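Side-chain contacts in type II secretion ATPase XpsE (Xanthomonas campestris, PDB 2D28), which is a member of the type II secretion ATPase family of the bacterial protein export machinery, here as its N-terminal domain: residues 2-6 with 7-11; 35-39 with 40-44. The protein carries 1 engineered substitution. All blocks are in the same frame, centred on the assembly; numbering follows the deposited sequence.

Contact 1 (2-6 with 7-11)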
ATOM      1  N   GLU A   2      -2.182  -1.555  21.612  1.00 53.52           N
ATOM      2  CA  GLU A   2      -3.377  -2.337  21.346  1.00 52.11           C
ATOM      3  C   GLU A   2      -4.736  -1.570  21.302  1.00 48.93           C
ATOM      4  O   GLU A   2      -5.778  -2.207  21.504  1.00 48.71           O
ATOM      5  CB  GLU A   2      -3.403  -3.445  22.450  1.00 52.30           C
ATOM      6  CG  GLU A   2      -3.904  -4.841  22.098  1.00 55.14           C
ATOM      7  CD  GLU A   2      -4.312  -5.652  23.358  1.00 59.10           C
ATOM      8  OE1 GLU A   2      -3.614  -5.594  24.423  1.00 60.26           O
ATOM      9  OE2 GLU A   2      -5.352  -6.347  23.291  1.00 59.34           O
ATOM     10  N   GLN A   3      -4.762  -0.249  21.016  1.00 45.48           N
ATOM     11  CA  GLN A   3      -6.048   0.505  21.149  1.00 42.36           C
ATOM     12  C   GLN A   3      -7.069   0.155  20.034  1.00 39.43           C
ATOM     13  O   GLN A   3      -8.140  -0.388  20.350  1.00 38.32           O
ATOM     14  CB  GLN A   3      -5.855   2.037  21.321  1.00 43.32           C
ATOM     15  CG  GLN A   3      -6.186   2.607  22.688  1.00 42.97           C
ATOM     16  CD  GLN A   3      -5.627   1.772  23.844  1.00 45.20           C
ATOM     17  OE1 GLN A   3      -6.397   1.202  24.599  1.00 45.32           O
ATOM     18  NE2 GLN A   3      -4.293   1.681  23.960  1.00 46.80           N
ATOM     19  N   ARG A   4      -6.754   0.448  18.765  1.00 34.15           N
ATOM     20  CA  ARG A   4      -7.564  -0.022  17.624  1.00 30.38           C
ATOM     21  C   ARG A   4      -6.674  -0.443  16.415  1.00 26.81           C
ATOM     22  O   ARG A   4      -5.538   0.043  16.316  1.00 24.16           O
ATOM     23  CB  ARG A   4      -8.449   1.101  17.185  1.00 31.08           C
ATOM     24  CG  ARG A   4      -9.243   1.695  18.323  1.00 31.69           C
ATOM     25  CD  ARG A   4     -10.159   2.701  17.849  1.00 32.54           C
ATOM     26  NE  ARG A   4      -9.461   3.920  17.485  1.00 27.32           N
ATOM     27  CZ  ARG A   4     -10.084   4.891  16.846  1.00 28.71           C
ATOM     28  NH1 ARG A   4     -11.368   4.711  16.560  1.00 32.76           N
ATOM     29  NH2 ARG A   4      -9.475   6.028  16.509  1.00 23.41           N
ATOM     30  N   SER A   5      -7.171  -1.341  15.542  1.00 23.22           N
ATOM     31  CA  SER A   5      -6.398  -1.770  14.328  1.00 22.27           C
ATOM     32  C   SER A   5      -6.157  -0.584  13.371  1.00 19.34           C
ATOM     33  O   SER A   5      -6.945   0.328  13.388  1.00 17.82           O
ATOM     34  CB  SER A   5      -7.066  -3.001  13.622  1.00 22.38           C
ATOM     35  OG  SER A   5      -7.936  -2.630  12.589  1.00 25.44           O
ATOM     36  N   ALA A   6      -5.074  -0.613  12.577  1.00 18.32           N
ATOM     37  CA  ALA A   6      -4.768   0.401  11.544  1.00 18.28           C
ATOM     38  C   ALA A   6      -5.938   0.417  10.519  1.00 18.20           C
ATOM     39  O   ALA A   6      -6.482   1.456  10.195  1.00 14.82           O
ATOM     40  CB  ALA A   6      -3.466   0.096  10.855  1.00 17.62           C
ATOM     41  N   GLU A   7      -6.391  -0.761  10.087  1.00 19.12           N
ATOM     42  CA  GLU A   7      -7.568  -0.827   9.208  1.00 20.57           C
ATOM     43  C   GLU A   7      -8.836  -0.156   9.768  1.00 20.36           C
ATOM     44  O   GLU A   7      -9.529   0.573   9.033  1.00 21.33           O
ATOM     45  CB  GLU A   7      -7.888  -2.293   8.836  1.00 22.09           C
ATOM     46  CG  GLU A   7      -9.073  -2.414   7.905  1.00 26.84           C
ATOM     47  CD  GLU A   7      -9.564  -3.857   7.788  1.00 35.90           C
ATOM     48  OE1 GLU A   7      -8.886  -4.601   7.046  1.00 41.57           O
ATOM     49  OE2 GLU A   7     -10.599  -4.202   8.439  1.00 39.70           O
ATOM     50  N   THR A   8      -9.143  -0.408  11.037  1.00 19.16           N
ATOM     51  CA  THR A   8     -10.272   0.217  11.713  1.00 20.88           C
ATOM     52  C   THR A   8     -10.142   1.758  11.782  1.00 18.83           C
ATOM     53  O   THR A   8     -11.108   2.463  11.542  1.00 18.00           O
ATOM     54  CB  THR A   8     -10.421  -0.366  13.099  1.00 22.83           C
ATOM     55  OG1 THR A   8     -10.762  -1.756  12.991  1.00 28.04           O
ATOM     56  CG2 THR A   8     -11.608   0.246  13.888  1.00 25.76           C
ATOM     57  N   ARG A   9      -8.932   2.252  12.021  1.00 15.39           N
ATOM     58  CA  ARG A   9      -8.731   3.682  12.184  1.00 15.00           C
ATOM     59  C   ARG A   9      -8.850   4.301  10.808  1.00 13.49           C
ATOM     60  O   ARG A   9      -9.269   5.442  10.656  1.00 13.51           O
ATOM     61  CB  ARG A   9      -7.336   3.947  12.784  1.00 13.84           C
ATOM     62  CG  ARG A   9      -7.204   3.551  14.266  1.00 17.64           C
ATOM     63  CD  ARG A   9      -6.302   4.638  15.024  1.00 26.34           C
ATOM     64  NE  ARG A   9      -5.047   4.146  14.756  1.00 18.03           N
ATOM     65  CZ  ARG A   9      -3.887   4.673  14.435  1.00 17.81           C
ATOM     66  NH1 ARG A   9      -3.453   5.929  14.489  1.00 11.86           N
ATOM     67  NH2 ARG A   9      -3.051   3.724  14.099  1.00 12.18           N
ATOM     68  N   ILE A  10      -8.407   3.579   9.785  1.00 13.77           N
ATOM     69  CA  ILE A  10      -8.484   4.067   8.398  1.00 12.92           C
ATOM     70  C   ILE A  10      -9.981   4.129   7.932  1.00 14.07           C
ATOM     71  O   ILE A  10     -10.404   5.116   7.347  1.00 14.20           O
ATOM     72  CB  ILE A  10      -7.610   3.223   7.426  1.00 13.32           C
ATOM     73  CG1 ILE A  10      -6.149   3.497   7.707  1.00 15.66           C
ATOM     74  CG2 ILE A  10      -7.896   3.587   6.003  1.00 15.32           C
ATOM     75  CD1 ILE A  10      -5.135   2.515   7.174  1.00 17.32           C
ATOM     76  N   VAL A  11     -10.719   3.075   8.151  1.00 15.52           N
ATOM     77  CA  VAL A  11     -12.144   3.103   7.894  1.00 17.21           C
ATOM     78  C   VAL A  11     -12.839   4.251   8.626  1.00 17.23           C
ATOM     79  O   VAL A  11     -13.632   4.967   8.043  1.00 16.44           O
ATOM     80  CB  VAL A  11     -12.813   1.765   8.275  1.00 17.57           C
ATOM     81  CG1 VAL A  11     -14.344   1.869   8.153  1.00 20.09           C
ATOM     82  CG2 VAL A  11     -12.345   0.687   7.360  1.00 20.14           C
TER
HETATM   83  O   HOH W   1      -3.375   1.059  14.951  1.00 18.46           O
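Arg-9 folds back from the first turn of helix 6-16 onto the residues leading into it, and each part of its side chain has a different neighbour. Arg-9 CB lies 3.7 Å from Ser-5 O. CG stands beside the backbone N (chi1 -72°), which directs the chain back toward the helix start: Arg-9 CG comes within 3.4 Å of Ser-5 O and rests against one face of the Arg-4 guanidinium. Next along, Arg-9 CD is 3.8 Å from Arg-4 NH2, the two side chains crossing at about a right angle. Bends at chi2 and chi3 then carry the Arg-9 guanidinium away from that of Arg-4, their planes 44° apart. At the tip, Arg-9 NH2 donates to a water at 2.8 Å, which in turn donates to Arg-4 O at 2.8 Å.

The helix start itself is held by Ser-5, the N-cap. Ser-5 OG accepts a nearly straight bond from Thr-8 N (3.0 Å, N-H...O angle 163°), a capping bond to an amide of the first turn. Regular backbone bonds follow, from Arg-9 N to Ser-5 O at 3.1 Å and from Ile-10 N to Ala-6 O at 2.9 Å.

Arg-4 NH1 is salt-bridged to Glu-12, farther along the same helix, which probably eases the proximity of two like charges. The two arginines therefore meet through aliphatic carbon on one side and a guanidinium face on the other, at a surface N-terminus where Glu-12 holds the polar end of Arg-4, a bridging water holds Arg-9 NH2, and a serine caps the helix.

Contact 2 (35-39 with 40-44)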
ATOM      1  N   SER A  35     -14.371 -12.533  -1.236  1.00 60.94           N
ATOM      2  CA  SER A  35     -13.634 -12.988  -2.430  1.00 60.90           C
ATOM      3  C   SER A  35     -12.395 -13.722  -1.934  1.00 60.13           C
ATOM      4  O   SER A  35     -12.103 -14.854  -2.340  1.00 60.77           O
ATOM      5  CB  SER A  35     -13.267 -11.826  -3.323  1.00 61.12           C
ATOM      6  N   GLY A  36     -11.639 -12.993  -1.129  1.00 58.40           N
ATOM      7  CA  GLY A  36     -11.153 -13.446   0.164  1.00 56.75           C
ATOM      8  C   GLY A  36     -11.435 -12.170   0.928  1.00 54.88           C
ATOM      9  O   GLY A  36     -12.476 -11.973   1.581  1.00 55.39           O
HETATM   10  N   MSE A  37     -10.482 -11.263   0.766  1.00 51.87           N
HETATM   11  CA  MSE A  37     -10.735  -9.839   0.744  1.00 48.42           C
HETATM   12  C   MSE A  37     -10.915  -9.160   2.090  1.00 44.06           C
HETATM   13  O   MSE A  37     -11.941  -9.313   2.773  1.00 42.47           O
HETATM   14  CB  MSE A  37     -11.928  -9.547  -0.151  1.00 49.48           C
HETATM   15  CG  MSE A  37     -11.858  -8.196  -0.773  1.00 51.09           C
HETATM   16 SE   MSE A  37     -12.331  -8.282  -2.604  1.00 58.08          SE
HETATM   17  CE  MSE A  37     -10.529  -7.906  -3.424  1.00 53.72           C
ATOM     18  N   GLY A  38      -9.897  -8.387   2.437  1.00 40.02           N
ATOM     19  CA  GLY A  38      -9.989  -7.457   3.550  1.00 36.98           C
ATOM     20  C   GLY A  38     -11.108  -6.441   3.334  1.00 32.91           C
ATOM     21  O   GLY A  38     -11.621  -6.293   2.234  1.00 31.11           O
ATOM     22  N   LEU A  39     -11.464  -5.723   4.382  1.00 29.65           N
ATOM     23  CA  LEU A  39     -12.554  -4.751   4.284  1.00 28.06           C
ATOM     24  C   LEU A  39     -12.160  -3.645   3.313  1.00 25.12           C
ATOM     25  O   LEU A  39     -12.939  -3.308   2.398  1.00 22.76           O
ATOM     26  CB  LEU A  39     -12.958  -4.189   5.669  1.00 28.98           C
ATOM     27  CG  LEU A  39     -14.022  -3.089   5.683  1.00 28.37           C
ATOM     28  CD1 LEU A  39     -15.263  -3.518   4.847  1.00 28.81           C
ATOM     29  CD2 LEU A  39     -14.397  -2.805   7.102  1.00 31.08           C
ATOM     30  N   LEU A  40     -10.962  -3.079   3.466  1.00 20.77           N
ATOM     31  CA  LEU A  40     -10.605  -1.945   2.627  1.00 19.88           C
ATOM     32  C   LEU A  40     -10.437  -2.360   1.137  1.00 21.55           C
ATOM     33  O   LEU A  40     -10.811  -1.652   0.223  1.00 19.61           O
ATOM     34  CB  LEU A  40      -9.306  -1.305   3.108  1.00 20.85           C
ATOM     35  CG  LEU A  40      -9.471  -0.501   4.408  1.00 19.21           C
ATOM     36  CD1 LEU A  40      -8.107  -0.194   4.997  1.00 23.03           C
ATOM     37  CD2 LEU A  40     -10.232   0.808   4.117  1.00 17.96           C
ATOM     38  N   ALA A  41      -9.837  -3.516   0.946  1.00 23.13           N
ATOM     39  CA  ALA A  41      -9.858  -4.265  -0.360  1.00 25.17           C
ATOM     40  C   ALA A  41     -11.241  -4.389  -0.956  1.00 25.32           C
ATOM     41  O   ALA A  41     -11.411  -4.074  -2.108  1.00 28.83           O
ATOM     42  CB  ALA A  41      -9.244  -5.699  -0.140  1.00 25.00           C
ATOM     43  N   LEU A  42     -12.235  -4.779  -0.172  1.00 26.85           N
ATOM     44  CA  LEU A  42     -13.570  -5.010  -0.696  1.00 27.11           C
ATOM     45  C   LEU A  42     -14.204  -3.680  -1.113  1.00 27.54           C
ATOM     46  O   LEU A  42     -14.782  -3.590  -2.201  1.00 27.61           O
ATOM     47  CB  LEU A  42     -14.439  -5.696   0.319  1.00 28.31           C
ATOM     48  CG  LEU A  42     -15.861  -6.038  -0.099  1.00 29.25           C
ATOM     49  CD1 LEU A  42     -15.819  -7.028  -1.266  1.00 34.47           C
ATOM     50  CD2 LEU A  42     -16.612  -6.594   1.078  1.00 33.88           C
ATOM     51  N   LEU A  43     -14.048  -2.653  -0.263  1.00 24.70           N
ATOM     52  CA  LEU A  43     -14.470  -1.290  -0.586  1.00 24.03           C
ATOM     53  C   LEU A  43     -13.866  -0.762  -1.856  1.00 24.13           C
ATOM     54  O   LEU A  43     -14.543  -0.103  -2.652  1.00 24.17           O
ATOM     55  CB  LEU A  43     -14.171  -0.310   0.601  1.00 23.32           C
ATOM     56  CG  LEU A  43     -14.921  -0.598   1.900  1.00 22.23           C
ATOM     57  CD1 LEU A  43     -14.354   0.185   3.077  1.00 21.26           C
ATOM     58  CD2 LEU A  43     -16.445  -0.275   1.722  1.00 23.18           C
ATOM     59  N   GLY A  44     -12.587  -1.015  -2.073  1.00 24.93           N
ATOM     60  CA  GLY A  44     -11.958  -0.628  -3.304  1.00 26.52           C
ATOM     61  C   GLY A  44     -12.562  -1.392  -4.485  1.00 29.55           C
ATOM     62  O   GLY A  44     -12.796  -0.808  -5.562  1.00 29.90           O
TER
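Selenomethionine Met-37 lays its side chain against the first turn of helix 39-45, where CG makes the closest approach: Met-37 CG is 3.5 Å from the backbone Leu-42 N and packs 3.7 Å from Ala-41 CB. CG is roughly anti to the backbone N (chi1 -151°), and bends beyond it turn the selenium over Leu-42, with Met-37 SE 3.9 Å from Leu-42 CD1 and the two side chains crossing at about a right angle. Met-37 is the residue before the N-cap and Leu-42 the fourth of the helix, so this i to i+5 pair has the position and the apolar character of a hydrophobic staple.

A second, looser apolar pair lies along the helix, where Leu-39 CD1 approaches Leu-43 CG at 4.2 Å. Leu-43 also touches Ala-28, Leu-48 and Val-49, whereas Leu-40 points away, onto helix 6-16 and Tyr-114.

Farther out, the carbonyls of the helix start are both bonded and lined with carbon. Gly-38 O accepts from Leu-42 N at 2.9 Å, and Ala-41 CB sits 3.4 Å from the same Gly-38 O. The bond from Leu-43 N to Leu-39 O is 3.0 Å long and almost straight, at 174°, and Leu-43 CG lies 3.4 Å from that acceptor, Leu-39 O.

Gly-38 occupies the N-cap yet has no side chain with which to accept an amide proton. Side-chain capping is thus absent at this residue: across the turn the polar part of the contact is backbone alone, while its side-chain part, Met-37 on Ala-41 and Leu-42 and Leu-39 on Leu-43, is apolar.

How the contacts relate
Both contacts lie at helix N-termini, and in each the residue before the N-cap reaches the fourth helical residue: Arg-4 with Arg-9 in contact 1, Met-37 with Leu-42 in contact 2. The chemistry differs with place. Contact 1 is a surface contact, centred about 16 Å from the centre of the chain, and relies on charge, water and a serine cap; contact 2, partly buried and centred about 13 Å from the chain centre, has glycine at the N-cap position and apolar side chains. Their centres are about 15 Å apart, but their helices touch: Glu-7 packs on Leu-39 and Leu-40, and Ile-10 and Val-11 on Leu-40, joining helix 6-16 to helix 39-45.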